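Local coordinates for protein sortase B (Streptococcus pyogenes, PDB 3PSQ) that takes part in pilus assembly as a class B sortase, probably acting as a cysteine transpeptidase that passes through an acyl-thioester intermediate, at residues 134-139 with 200-205; 70-75 with 99-104; 79-84 with 149-154; 139-144 with 167-172. All coordinates share one frame; numbering follows the deposited sequence.

In the fold
Contact 1 is the buried core of the set, an antiparallel strand pair in the central sheet of the sortase domain, held by backbone hydrogen bonds and branched aliphatic side chains. Contact 4 lies on the same strand, 130-142, and shares Ile139 with it, but at the sheet's outer part a single backbone bond and a lysine chain do the work. Contacts 2, 3 and 4 are only partly buried; 2 and 3 hold loops against short helices: 70-75 meets helix 96-102 through apolar groups and sulfur, whereas 79-84 meets the start of helix 151-155 through a guanidinium, an amide and a proline. Phe149 of contact 3 packs on Ile200 of contact 1 and on Thr141 of contact 4.

Contact 1: residues 134-139 with 200-205; sequences NIFACI and IVIGQI
Asn134 and Gln204 open an antiparallel ladder in which strands 134-139 and 200-205 approach to 4.2 Å between axes, their directions 138° apart. Each gives its N-H to the other's O, and at the far end Ile139 and Ile200 pair likewise. Between them the ladder slips by one residue: Ile202 O takes a hydrogen bond from Phe136 N at 3.0 Å and a weak one from Ala137 N at 3.4 Å. This is a classic beta bulge, set within the central sheet of the sortase fold. Gly203 lies beside it; glycine suits this place because a side chain would point into Asn134 O. The bulge turns Phe136 across the partner strand. With CG wedged between backbone N and carbonyl carbon (chi1 65°), its ring lies over Ile202, whose CG2 makes a CH-pi contact 4.3 Å from the ring centroid. The same methyl meets Ala137 CB at 3.6 Å and Ile139 CD1 at 3.7 Å, so small alanine and branched isoleucine fit closely where helix 159-167 covers them. On the other face, Ile135 CG2 meets Val201 CG1. At the polar end one water accepts from Asn134 ND2 and Gln204 NE2, while Glu206 and Leu177 O, respectively, also accept from these amides.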
loop_
_atom_site.group_PDB
_atom_site.type_symbol
_atom_site.label_atom_id
_atom_site.label_comp_id
_atom_site.label_asym_id
_atom_site.label_seq_id
_atom_site.Cartn_x
_atom_site.Cartn_y
_atom_site.Cartn_z
ATOM N N ASN A 134 7.104 3.034 -9.119
ATOM C CA ASN A 134 8.524 3.209 -8.810
ATOM C C ASN A 134 8.719 3.624 -7.326
ATOM O O ASN A 134 8.315 4.722 -6.933
ATOM C CB ASN A 134 9.135 4.311 -9.719
ATOM C CG ASN A 134 8.977 4.017 -11.212
ATOM O OD1 ASN A 134 9.460 2.994 -11.703
ATOM N ND2 ASN A 134 8.310 4.913 -11.935
ATOM N N ILE A 135 9.355 2.779 -6.524
ATOM C CA ILE A 135 9.509 3.045 -5.091
ATOM C C ILE A 135 10.521 4.157 -4.829
ATOM O O ILE A 135 11.622 4.137 -5.390
ATOM C CB ILE A 135 9.957 1.746 -4.325
ATOM C CG1 ILE A 135 8.966 0.597 -4.584
ATOM C CG2 ILE A 135 10.189 2.038 -2.826
ATOM C CD1 ILE A 135 9.429 -0.766 -4.081
ATOM N N PHE A 136 10.191 5.124 -3.982
ATOM C CA PHE A 136 11.183 6.154 -3.675
ATOM C C PHE A 136 11.425 6.389 -2.191
ATOM O O PHE A 136 12.354 7.087 -1.855
ATOM C CB PHE A 136 10.873 7.488 -4.375
ATOM C CG PHE A 136 9.605 8.149 -3.914
ATOM C CD1 PHE A 136 9.612 9.013 -2.833
ATOM C CD2 PHE A 136 8.412 7.908 -4.570
ATOM C CE1 PHE A 136 8.432 9.620 -2.396
ATOM C CE2 PHE A 136 7.221 8.519 -4.152
ATOM C CZ PHE A 136 7.232 9.374 -3.077
ATOM N N ALA A 137 10.617 5.815 -1.298
ATOM C CA ALA A 137 10.839 6.025 0.140
ATOM C C ALA A 137 10.358 4.871 1.005
ATOM O O ALA A 137 9.348 4.233 0.708
ATOM C CB ALA A 137 10.178 7.325 0.604
ATOM N N CYS A 138 11.099 4.627 2.084
ATOM C CA CYS A 138 10.644 3.804 3.191
ATOM C C CYS A 138 10.537 4.697 4.409
ATOM O O CYS A 138 11.529 5.303 4.826
ATOM C CB CYS A 138 11.674 2.719 3.475
ATOM S SG CYS A 138 11.144 1.535 4.714
ATOM N N ILE A 139 9.352 4.767 5.000
ATOM C CA ILE A 139 9.046 5.756 6.057
ATOM C C ILE A 139 8.798 5.108 7.426
ATOM O O ILE A 139 8.150 4.053 7.526
ATOM C CB ILE A 139 7.780 6.548 5.634
ATOM C CG1 ILE A 139 8.042 7.334 4.339
ATOM C CG2 ILE A 139 7.213 7.414 6.768
ATOM C CD1 ILE A 139 6.807 7.563 3.491
ATOM N N ILE A 200 5.702 2.770 6.198
ATOM C CA ILE A 200 5.120 3.029 4.885
ATOM C C ILE A 200 6.209 2.875 3.820
ATOM O O ILE A 200 7.290 3.452 3.961
ATOM C CB ILE A 200 4.541 4.472 4.781
ATOM C CG1 ILE A 200 3.506 4.722 5.886
ATOM C CG2 ILE A 200 3.956 4.715 3.402
ATOM C CD1 ILE A 200 2.908 6.122 5.921
ATOM N N VAL A 201 5.918 2.082 2.788
ATOM C CA VAL A 201 6.684 2.039 1.558
ATOM C C VAL A 201 5.862 2.741 0.475
ATOM O O VAL A 201 4.722 2.341 0.149
ATOM C CB VAL A 201 6.983 0.608 1.105
ATOM C CG1 VAL A 201 7.633 0.604 -0.294
ATOM C CG2 VAL A 201 7.906 -0.106 2.112
ATOM N N ILE A 202 6.420 3.826 -0.052
ATOM C CA ILE A 202 5.709 4.635 -1.047
ATOM C C ILE A 202 6.421 4.659 -2.409
ATOM O O ILE A 202 7.652 4.714 -2.482
ATOM C CB ILE A 202 5.445 6.061 -0.518
ATOM C CG1 ILE A 202 4.793 6.920 -1.590
ATOM C CG2 ILE A 202 6.729 6.710 -0.118
ATOM C CD1 ILE A 202 4.057 8.075 -0.993
ATOM N N GLY A 203 5.643 4.575 -3.483
ATOM C CA GLY A 203 6.190 4.747 -4.812
ATOM C C GLY A 203 5.396 5.690 -5.710
ATOM O O GLY A 203 4.274 6.099 -5.381
ATOM N N GLN A 204 5.964 6.015 -6.868
ATOM C CA GLN A 204 5.247 6.820 -7.872
ATOM C C GLN A 204 4.805 5.986 -9.051
ATOM O O GLN A 204 5.602 5.236 -9.595
ATOM C CB GLN A 204 6.134 7.950 -8.362
ATOM C CG GLN A 204 5.443 9.002 -9.188
ATOM C CD GLN A 204 6.407 10.146 -9.484
ATOM O OE1 GLN A 204 6.438 11.153 -8.777
ATOM N NE2 GLN A 204 7.252 9.953 -10.483
ATOM N N ILE A 205 3.543 6.097 -9.439
ATOM C CA ILE A 205 3.057 5.350 -10.602
ATOM C C ILE A 205 3.876 5.679 -11.892
ATOM O O ILE A 205 4.053 6.844 -12.272
ATOM C CB ILE A 205 1.576 5.608 -10.859
ATOM C CG1 ILE A 205 0.736 5.276 -9.616
ATOM C CG2 ILE A 205 1.097 4.793 -12.036
ATOM C CD1 ILE A 205 -0.739 5.610 -9.800
HETATM O O HOH W 1 7.375 7.582 -11.970
#

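Contact 2: residues 70-75 with 99-104; sequences SLSGSV and GNVMFG
Val75 turns its two methyls to different partners in the segment 99-104. CG2 stands over the centre of the Phe103 ring, 4.1 Å from the centroid and only 10° off the normal, a CH-pi contact. CG1 sits toward the CZ end of the same ring, 3.5 Å from CZ. Anti placement of CG1 to the backbone N (chi1 176°) directs the fork this way, with CG2 beside that nitrogen and also facing Met102. In one of its two modelled conformers the methionine bends at chi3 (71°), bringing SD to 4.0 Å from Val75 CG2; a flexible thioether can follow a rigid branched neighbour. Farther out, Ser72 CB touches Val101 CG2 at 3.8 Å. Here the loop is shaped by Ser70 OG, which accepts from the N-H groups of Ser72 and Gly73 in an ST turn and ST motif; Gly73 takes a positive phi. Phe103 is the residue at which the chain leaves helix 96-102; its side chain also packs on Ile92 and Thr189 of neighbouring strands and lies about 8 Å from that of Cys190, the predicted nucleophile. No hydrogen bond links 70-75 to 99-104, so dispersion and shape hold the loop to the helix end.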
loop_
_atom_site.group_PDB
_atom_site.type_symbol
_atom_site.label_atom_id
_atom_site.label_comp_id
_atom_site.label_asym_id
_atom_site.label_seq_id
_atom_site.Cartn_x
_atom_site.Cartn_y
_atom_site.Cartn_z
ATOM N N SER A 70 -12.328 -14.337 9.386
ATOM C CA SER A 70 -10.946 -14.733 9.375
ATOM C C SER A 70 -10.218 -14.222 10.621
ATOM O O SER A 70 -10.412 -13.057 10.994
ATOM C CB SER A 70 -10.246 -14.138 8.152
ATOM O OG SER A 70 -8.856 -14.102 8.424
ATOM N N LEU A 71 -9.363 -15.052 11.234
ATOM C CA LEU A 71 -8.525 -14.606 12.354
ATOM C C LEU A 71 -7.449 -13.620 11.922
ATOM O O LEU A 71 -6.960 -12.840 12.736
ATOM C CB LEU A 71 -7.871 -15.779 13.127
ATOM C CG LEU A 71 -8.842 -16.704 13.890
ATOM C CD1 LEU A 71 -8.347 -18.095 14.089
ATOM C CD2 LEU A 71 -9.235 -16.095 15.259
ATOM N N SER A 72 -7.063 -13.623 10.654
ATOM C CA SER A 72 -6.026 -12.661 10.313
ATOM C C SER A 72 -6.488 -11.491 9.475
ATOM O O SER A 72 -5.817 -10.493 9.477
ATOM C CB SER A 72 -4.773 -13.318 9.719
ATOM O OG SER A 72 -5.090 -14.437 8.926
ATOM N N GLY A 73 -7.616 -11.615 8.780
ATOM C CA GLY A 73 -8.122 -10.520 7.964
ATOM C C GLY A 73 -7.311 -10.288 6.683
ATOM O O GLY A 73 -6.548 -11.167 6.287
ATOM N N SER A 74 -7.453 -9.119 6.040
ATOM C CA SER A 74 -6.892 -8.929 4.671
ATOM C C SER A 74 -6.246 -7.563 4.501
ATOM O O SER A 74 -6.550 -6.625 5.247
ATOM C CB SER A 74 -7.983 -9.048 3.604
ATOM O OG SER A 74 -8.763 -10.216 3.710
ATOM N N VAL A 75 -5.366 -7.451 3.514
ATOM C CA VAL A 75 -4.846 -6.181 3.061
ATOM C C VAL A 75 -5.856 -5.475 2.154
ATOM O O VAL A 75 -6.482 -6.106 1.316
ATOM C CB VAL A 75 -3.511 -6.366 2.297
ATOM C CG1 VAL A 75 -3.062 -5.001 1.771
ATOM C CG2 VAL A 75 -2.449 -6.993 3.262
ATOM N N GLY A 99 -1.081 -7.496 8.733
ATOM C CA GLY A 99 0.195 -6.894 8.447
ATOM C C GLY A 99 1.314 -7.855 8.810
ATOM O O GLY A 99 2.237 -8.073 8.004
ATOM N N ASN A 100 1.256 -8.403 10.034
ATOM C CA ASN A 100 2.179 -9.444 10.451
ATOM C C ASN A 100 2.120 -10.671 9.537
ATOM O O ASN A 100 3.145 -11.219 9.202
ATOM C CB ASN A 100 1.929 -9.864 11.912
ATOM C CG ASN A 100 2.687 -8.985 12.916
ATOM O OD1 ASN A 100 3.822 -9.275 13.264
ATOM N ND2 ASN A 100 2.049 -7.911 13.383
ATOM N N VAL A 101 0.934 -11.083 9.112
ATOM C CA VAL A 101 0.824 -12.259 8.246
ATOM C C VAL A 101 1.276 -12.019 6.775
ATOM O O VAL A 101 1.979 -12.863 6.193
ATOM C CB VAL A 101 -0.587 -12.868 8.301
ATOM C CG1 VAL A 101 -0.709 -14.076 7.349
ATOM C CG2 VAL A 101 -0.935 -13.290 9.784
ATOM N N MET A 102 0.908 -10.861 6.198
ATOM C CA MET A 102 1.093 -10.641 4.770
ATOM C C MET A 102 2.168 -9.622 4.385
ATOM O O MET A 102 2.818 -9.772 3.345
ATOM C CB MET A 102 -0.245 -10.320 4.101
ATOM C CG MET A 102 -1.292 -11.395 4.337
ATOM S SD MET A 102 -2.978 -10.876 3.928
ATOM C CE MET A 102 -2.863 -10.815 2.138
ATOM N N PHE A 103 2.361 -8.616 5.230
ATOM C CA PHE A 103 3.303 -7.527 4.998
ATOM C C PHE A 103 4.489 -7.612 5.950
ATOM O O PHE A 103 5.059 -6.587 6.297
ATOM C CB PHE A 103 2.609 -6.152 5.212
ATOM C CG PHE A 103 1.828 -5.606 3.985
ATOM C CD1 PHE A 103 1.887 -6.209 2.753
ATOM C CD2 PHE A 103 1.082 -4.414 4.092
ATOM C CE1 PHE A 103 1.184 -5.657 1.612
ATOM C CE2 PHE A 103 0.357 -3.880 2.993
ATOM C CZ PHE A 103 0.428 -4.501 1.750
ATOM N N GLY A 104 4.832 -8.809 6.428
ATOM C CA GLY A 104 5.957 -8.934 7.352
ATOM C C GLY A 104 7.293 -8.544 6.722
ATOM O O GLY A 104 8.244 -8.250 7.433
#

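Contact 3: residues 79-84 with 149-154; sequences YRNKVT and FNPIDV
Pro151 packs closely against two side chains of the loop 79-84. Asn81 lies across one part of its ring, OD1 being 3.6 Å from Pro151 CG and ND2 3.7 Å from Pro151 CB. Arg80 reaches another part: Pro151 CD lies over a face of the guanidinium, 3.7 Å from NH2. A compact, rigid apolar ring suits this place because it packs against polar groups whose hydrogen bonds are made elsewhere. Asn81 uses its amide on Tyr89 O, Leu91 N and Asp87, tying this loop to strand 89-93 and holding the amide in place, and Arg80 NH2 forms a salt bridge with Asp78. Proline is also apt in the first turn of helix 151-155, where its missing N-H costs no helical bond. Asn150 is the N-cap: with CG anti to its own N (chi1 -171°), OD1 accepts from Ile152 N at 2.9 Å and from Asp153 N, the latter donor standing well above the carbonyl plane. That capping amide also lies over the guanidinium, their planes 31° apart.

The outer side is looser. Arg80 bends at chi3 (-67°), and its CD touches the exposed Ile152 only through CD1, at 3.9 Å. Beyond the guanidinium edge a water accepts from Arg80 NH1 at 3.1 Å and donates weakly to Phe149 O, while Arg80 NH2 lies 3.1 Å from that same oxygen.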
loop_
_atom_site.group_PDB
_atom_site.type_symbol
_atom_site.label_atom_id
_atom_site.label_comp_id
_atom_site.label_asym_id
_atom_site.label_seq_id
_atom_site.Cartn_x
_atom_site.Cartn_y
_atom_site.Cartn_z
ATOM N N TYR A 79 -10.865 2.867 1.821
ATOM C CA TYR A 79 -12.211 3.031 1.338
ATOM C C TYR A 79 -12.476 4.341 0.585
ATOM O O TYR A 79 -13.459 4.424 -0.162
ATOM C CB TYR A 79 -13.270 2.847 2.434
ATOM C CG TYR A 79 -13.592 4.102 3.243
ATOM C CD1 TYR A 79 -14.712 4.914 2.938
ATOM C CD2 TYR A 79 -12.762 4.494 4.294
ATOM C CE1 TYR A 79 -14.991 6.051 3.690
ATOM C CE2 TYR A 79 -13.030 5.613 5.047
ATOM C CZ TYR A 79 -14.140 6.390 4.747
ATOM O OH TYR A 79 -14.340 7.504 5.523
ATOM N N ARG A 80 -11.626 5.340 0.773
ATOM C CA ARG A 80 -11.858 6.653 0.164
ATOM C C ARG A 80 -11.187 6.774 -1.202
ATOM O O ARG A 80 -11.319 7.783 -1.832
ATOM C CB ARG A 80 -11.336 7.781 1.054
ATOM C CG ARG A 80 -12.131 7.992 2.332
ATOM C CD ARG A 80 -11.299 8.713 3.385
ATOM N NE ARG A 80 -10.176 7.925 3.877
ATOM C CZ ARG A 80 -9.511 8.192 5.006
ATOM N NH1 ARG A 80 -9.864 9.230 5.769
ATOM N NH2 ARG A 80 -8.476 7.430 5.385
ATOM N N ASN A 81 -10.473 5.748 -1.657
ATOM C CA ASN A 81 -9.728 5.826 -2.898
ATOM C C ASN A 81 -10.539 5.329 -4.063
ATOM O O ASN A 81 -11.433 4.506 -3.895
ATOM C CB ASN A 81 -8.445 4.991 -2.797
ATOM C CG ASN A 81 -7.295 5.749 -2.206
ATOM O OD1 ASN A 81 -6.644 5.275 -1.256
ATOM N ND2 ASN A 81 -6.999 6.920 -2.770
ATOM N N LYS A 82 -10.213 5.813 -5.261
ATOM C CA LYS A 82 -10.747 5.225 -6.515
ATOM C C LYS A 82 -10.052 3.900 -6.796
ATOM O O LYS A 82 -8.825 3.835 -6.683
ATOM C CB LYS A 82 -10.474 6.152 -7.705
ATOM C CG LYS A 82 -11.386 7.360 -7.785
ATOM C CD LYS A 82 -10.861 8.333 -8.826
ATOM C CE LYS A 82 -11.725 9.589 -8.881
ATOM N NZ LYS A 82 -13.094 9.160 -9.290
ATOM N N VAL A 83 -10.823 2.873 -7.162
ATOM C CA VAL A 83 -10.270 1.541 -7.438
ATOM C C VAL A 83 -9.342 1.524 -8.654
ATOM O O VAL A 83 -8.541 0.594 -8.846
ATOM C CB VAL A 83 -11.373 0.473 -7.610
ATOM C CG1 VAL A 83 -12.109 0.250 -6.280
ATOM C CG2 VAL A 83 -12.356 0.837 -8.734
ATOM N N THR A 84 -9.450 2.553 -9.487
ATOM C CA THR A 84 -8.678 2.641 -10.731
ATOM C C THR A 84 -7.276 3.190 -10.462
ATOM O O THR A 84 -6.464 3.315 -11.392
ATOM C CB THR A 84 -9.333 3.622 -11.688
ATOM O OG1 THR A 84 -9.537 4.865 -11.006
ATOM C CG2 THR A 84 -10.685 3.102 -12.185
ATOM N N PHE A 149 -2.052 8.904 6.306
ATOM C CA PHE A 149 -3.122 7.896 6.419
ATOM C C PHE A 149 -4.459 8.441 5.989
ATOM O O PHE A 149 -5.488 7.818 6.192
ATOM C CB PHE A 149 -3.159 7.236 7.811
ATOM C CG PHE A 149 -1.863 6.533 8.166
ATOM C CD1 PHE A 149 -1.482 5.387 7.506
ATOM C CD2 PHE A 149 -0.998 7.069 9.099
ATOM C CE1 PHE A 149 -0.292 4.772 7.789
ATOM C CE2 PHE A 149 0.201 6.442 9.395
ATOM C CZ PHE A 149 0.558 5.294 8.730
ATOM N N ASN A 150 -4.436 9.593 5.327
ATOM C CA ASN A 150 -5.642 10.188 4.791
ATOM C C ASN A 150 -5.405 10.688 3.350
ATOM O O ASN A 150 -4.794 11.744 3.132
ATOM C CB ASN A 150 -6.131 11.317 5.700
ATOM C CG ASN A 150 -7.528 11.830 5.299
ATOM O OD1 ASN A 150 -7.876 11.785 4.132
ATOM N ND2 ASN A 150 -8.316 12.320 6.271
ATOM N N PRO A 151 -5.868 9.916 2.360
ATOM C CA PRO A 151 -5.695 10.270 0.948
ATOM C C PRO A 151 -6.373 11.600 0.575
ATOM O O PRO A 151 -5.983 12.262 -0.375
ATOM C CB PRO A 151 -6.359 9.099 0.204
ATOM C CG PRO A 151 -6.320 7.946 1.197
ATOM C CD PRO A 151 -6.511 8.601 2.539
ATOM N N ILE A 152 -7.392 11.990 1.324
ATOM C CA ILE A 152 -8.028 13.270 1.039
ATOM C C ILE A 152 -7.096 14.401 1.457
ATOM O O ILE A 152 -6.899 15.349 0.694
ATOM C CB ILE A 152 -9.408 13.354 1.684
ATOM C CG1 ILE A 152 -10.355 12.378 0.973
ATOM C CG2 ILE A 152 -9.936 14.769 1.619
ATOM C CD1 ILE A 152 -11.722 12.170 1.740
ATOM N N ASP A 153 -6.495 14.278 2.645
ATOM C CA ASP A 153 -5.562 15.299 3.145
ATOM C C ASP A 153 -4.369 15.410 2.220
ATOM O O ASP A 153 -3.949 16.504 1.876
ATOM C CB ASP A 153 -5.129 15.064 4.604
ATOM C CG ASP A 153 -6.249 15.364 5.602
ATOM O OD1 ASP A 153 -7.197 16.099 5.252
ATOM O OD2 ASP A 153 -6.207 14.854 6.749
ATOM N N VAL A 154 -3.833 14.282 1.787
ATOM C CA VAL A 154 -2.770 14.302 0.787
ATOM C C VAL A 154 -3.190 15.029 -0.507
ATOM O O VAL A 154 -2.453 15.869 -1.032
ATOM C CB VAL A 154 -2.226 12.876 0.477
ATOM C CG1 VAL A 154 -1.214 12.929 -0.663
ATOM C CG2 VAL A 154 -1.596 12.256 1.741
HETATM O O HOH W 2 -8.074 8.895 8.229
#

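Contact 4: residues 139-144 with 167-172; sequences IQTDAF and KQKSVQ
Lys169 lies along the edge of strand 139-142, its aliphatic chain touching Ile139 and Thr141 in turn. CG is anti to the carbonyl carbon (chi1 -75°) and the chain runs extended until chi4, which carries it from Ile139 toward Thr141. CB rests 3.8 Å from Ile139 CG2, CD passes 3.9 Å from Thr141 OG1, and NZ ends 3.7 Å from the same oxygen. A long lysine suits this partly exposed place, since its CB packs on the isoleucine while the ammonium reaches polar ground: Asp145 accepts a hydrogen bond from Thr141 OG1 and makes a long, weak ion pair with NZ.

One backbone bond joins the segments, Gln140 N to Lys169 O at 2.8 Å, with the donor nearly on the line of the carbonyl. Next to it, Ile139 and Ser170 form a non-hydrogen-bonded antiparallel pair. Ser170 OG comes to 3.7 Å from Ile139 CG1 but hydrogen-bonds to Ile166 O, a fitting role for a small hydroxyl just beyond a helix. The type I turn 167-170 leads from helix 159-167 into strand 170-173, which lies along strand 130-142, with strand 197-205 paired to that strand as well.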
loop_
_atom_site.group_PDB
_atom_site.type_symbol
_atom_site.label_atom_id
_atom_site.label_comp_id
_atom_site.label_asym_id
_atom_site.label_seq_id
_atom_site.Cartn_x
_atom_site.Cartn_y
_atom_site.Cartn_z
ATOM N N ILE A 139 9.352 4.767 5.000
ATOM C CA ILE A 139 9.046 5.756 6.057
ATOM C C ILE A 139 8.798 5.108 7.426
ATOM O O ILE A 139 8.150 4.053 7.526
ATOM C CB ILE A 139 7.780 6.548 5.634
ATOM C CG1 ILE A 139 8.042 7.334 4.339
ATOM C CG2 ILE A 139 7.213 7.414 6.768
ATOM C CD1 ILE A 139 6.807 7.563 3.491
ATOM N N GLN A 140 9.339 5.712 8.476
ATOM C CA GLN A 140 8.955 5.315 9.819
ATOM C C GLN A 140 8.171 6.446 10.451
ATOM O O GLN A 140 8.639 7.581 10.595
ATOM C CB GLN A 140 10.126 4.920 10.717
ATOM C CG GLN A 140 9.692 4.692 12.190
ATOM C CD GLN A 140 9.244 3.253 12.500
ATOM O OE1 GLN A 140 8.052 2.913 12.440
ATOM N NE2 GLN A 140 10.214 2.403 12.845
ATOM N N THR A 141 6.938 6.126 10.798
ATOM C CA THR A 141 6.089 7.120 11.356
ATOM C C THR A 141 5.270 6.396 12.406
ATOM O O THR A 141 5.628 5.294 12.813
ATOM C CB THR A 141 5.252 7.799 10.241
ATOM O OG1 THR A 141 4.516 8.851 10.819
ATOM C CG2 THR A 141 4.277 6.833 9.573
ATOM N N ASP A 142 4.205 7.017 12.888
ATOM C CA ASP A 142 3.342 6.311 13.835
ATOM C C ASP A 142 1.869 6.456 13.446
ATOM O O ASP A 142 1.543 7.136 12.447
ATOM C CB ASP A 142 3.617 6.775 15.255
ATOM C CG ASP A 142 3.284 8.215 15.458
ATOM O OD1 ASP A 142 2.334 8.720 14.836
ATOM O OD2 ASP A 142 3.969 8.853 16.271
ATOM N N ALA A 143 0.996 5.824 14.226
ATOM C CA ALA A 143 -0.435 5.764 13.933
ATOM C C ALA A 143 -1.043 7.157 13.793
ATOM O O ALA A 143 -2.131 7.301 13.244
ATOM C CB ALA A 143 -1.173 4.970 15.030
ATOM N N PHE A 144 -0.322 8.182 14.262
ATOM C CA PHE A 144 -0.900 9.518 14.360
ATOM C C PHE A 144 -0.305 10.490 13.402
ATOM O O PHE A 144 -0.494 11.684 13.569
ATOM C CB PHE A 144 -0.879 10.050 15.812
ATOM C CG PHE A 144 -1.539 9.106 16.765
ATOM C CD1 PHE A 144 -2.941 9.062 16.884
ATOM C CD2 PHE A 144 -0.772 8.163 17.453
ATOM C CE1 PHE A 144 -3.541 8.110 17.690
ATOM C CE2 PHE A 144 -1.365 7.235 18.272
ATOM C CZ PHE A 144 -2.747 7.196 18.385
ATOM N N LYS A 167 10.091 12.925 3.222
ATOM C CA LYS A 167 11.528 13.046 3.403
ATOM C C LYS A 167 12.005 13.006 4.860
ATOM O O LYS A 167 12.942 12.295 5.176
ATOM C CB LYS A 167 12.046 14.325 2.741
ATOM C CG LYS A 167 13.556 14.292 2.533
ATOM C CD LYS A 167 14.152 15.633 2.089
ATOM C CE LYS A 167 15.715 15.615 2.215
ATOM N NZ LYS A 167 16.404 16.839 1.628
ATOM N N GLN A 168 11.383 13.764 5.753
ATOM C CA GLN A 168 11.874 13.892 7.125
ATOM C C GLN A 168 11.544 12.671 7.991
ATOM O O GLN A 168 12.030 12.538 9.124
ATOM C CB GLN A 168 11.342 15.187 7.746
ATOM C CG GLN A 168 9.969 15.103 8.382
ATOM C CD GLN A 168 10.026 15.416 9.851
ATOM O OE1 GLN A 168 9.148 15.033 10.633
ATOM N NE2 GLN A 168 11.078 16.130 10.241
ATOM N N LYS A 169 10.709 11.780 7.466
ATOM C CA LYS A 169 10.352 10.568 8.189
ATOM C C LYS A 169 10.894 9.320 7.515
ATOM O O LYS A 169 10.584 8.210 7.931
ATOM C CB LYS A 169 8.834 10.498 8.373
ATOM C CG LYS A 169 8.408 11.467 9.429
ATOM C CD LYS A 169 6.940 11.635 9.550
ATOM C CE LYS A 169 6.674 12.671 10.622
ATOM N NZ LYS A 169 5.413 12.363 11.347
ATOM N N SER A 170 11.703 9.512 6.475
ATOM C CA SER A 170 12.212 8.402 5.694
ATOM C C SER A 170 13.494 7.825 6.262
ATOM O O SER A 170 14.372 8.559 6.717
ATOM C CB SER A 170 12.425 8.815 4.242
ATOM O OG SER A 170 11.179 9.051 3.585
ATOM N N VAL A 171 13.574 6.499 6.249
ATOM C CA VAL A 171 14.782 5.766 6.611
ATOM C C VAL A 171 15.601 5.507 5.334
ATOM O O VAL A 171 16.821 5.455 5.387
ATOM C CB VAL A 171 14.432 4.413 7.303
ATOM C CG1 VAL A 171 15.683 3.575 7.544
ATOM C CG2 VAL A 171 13.699 4.655 8.609
ATOM N N GLN A 172 14.912 5.293 4.209
ATOM C CA GLN A 172 15.539 5.314 2.894
ATOM C C GLN A 172 14.750 6.227 1.928
ATOM O O GLN A 172 13.524 6.321 2.011
ATOM C CB GLN A 172 15.659 3.902 2.320
ATOM C CG GLN A 172 16.319 2.891 3.218
ATOM C CD GLN A 172 17.785 3.172 3.465
ATOM O OE1 GLN A 172 18.396 3.999 2.783
ATOM N NE2 GLN A 172 18.363 2.490 4.449
#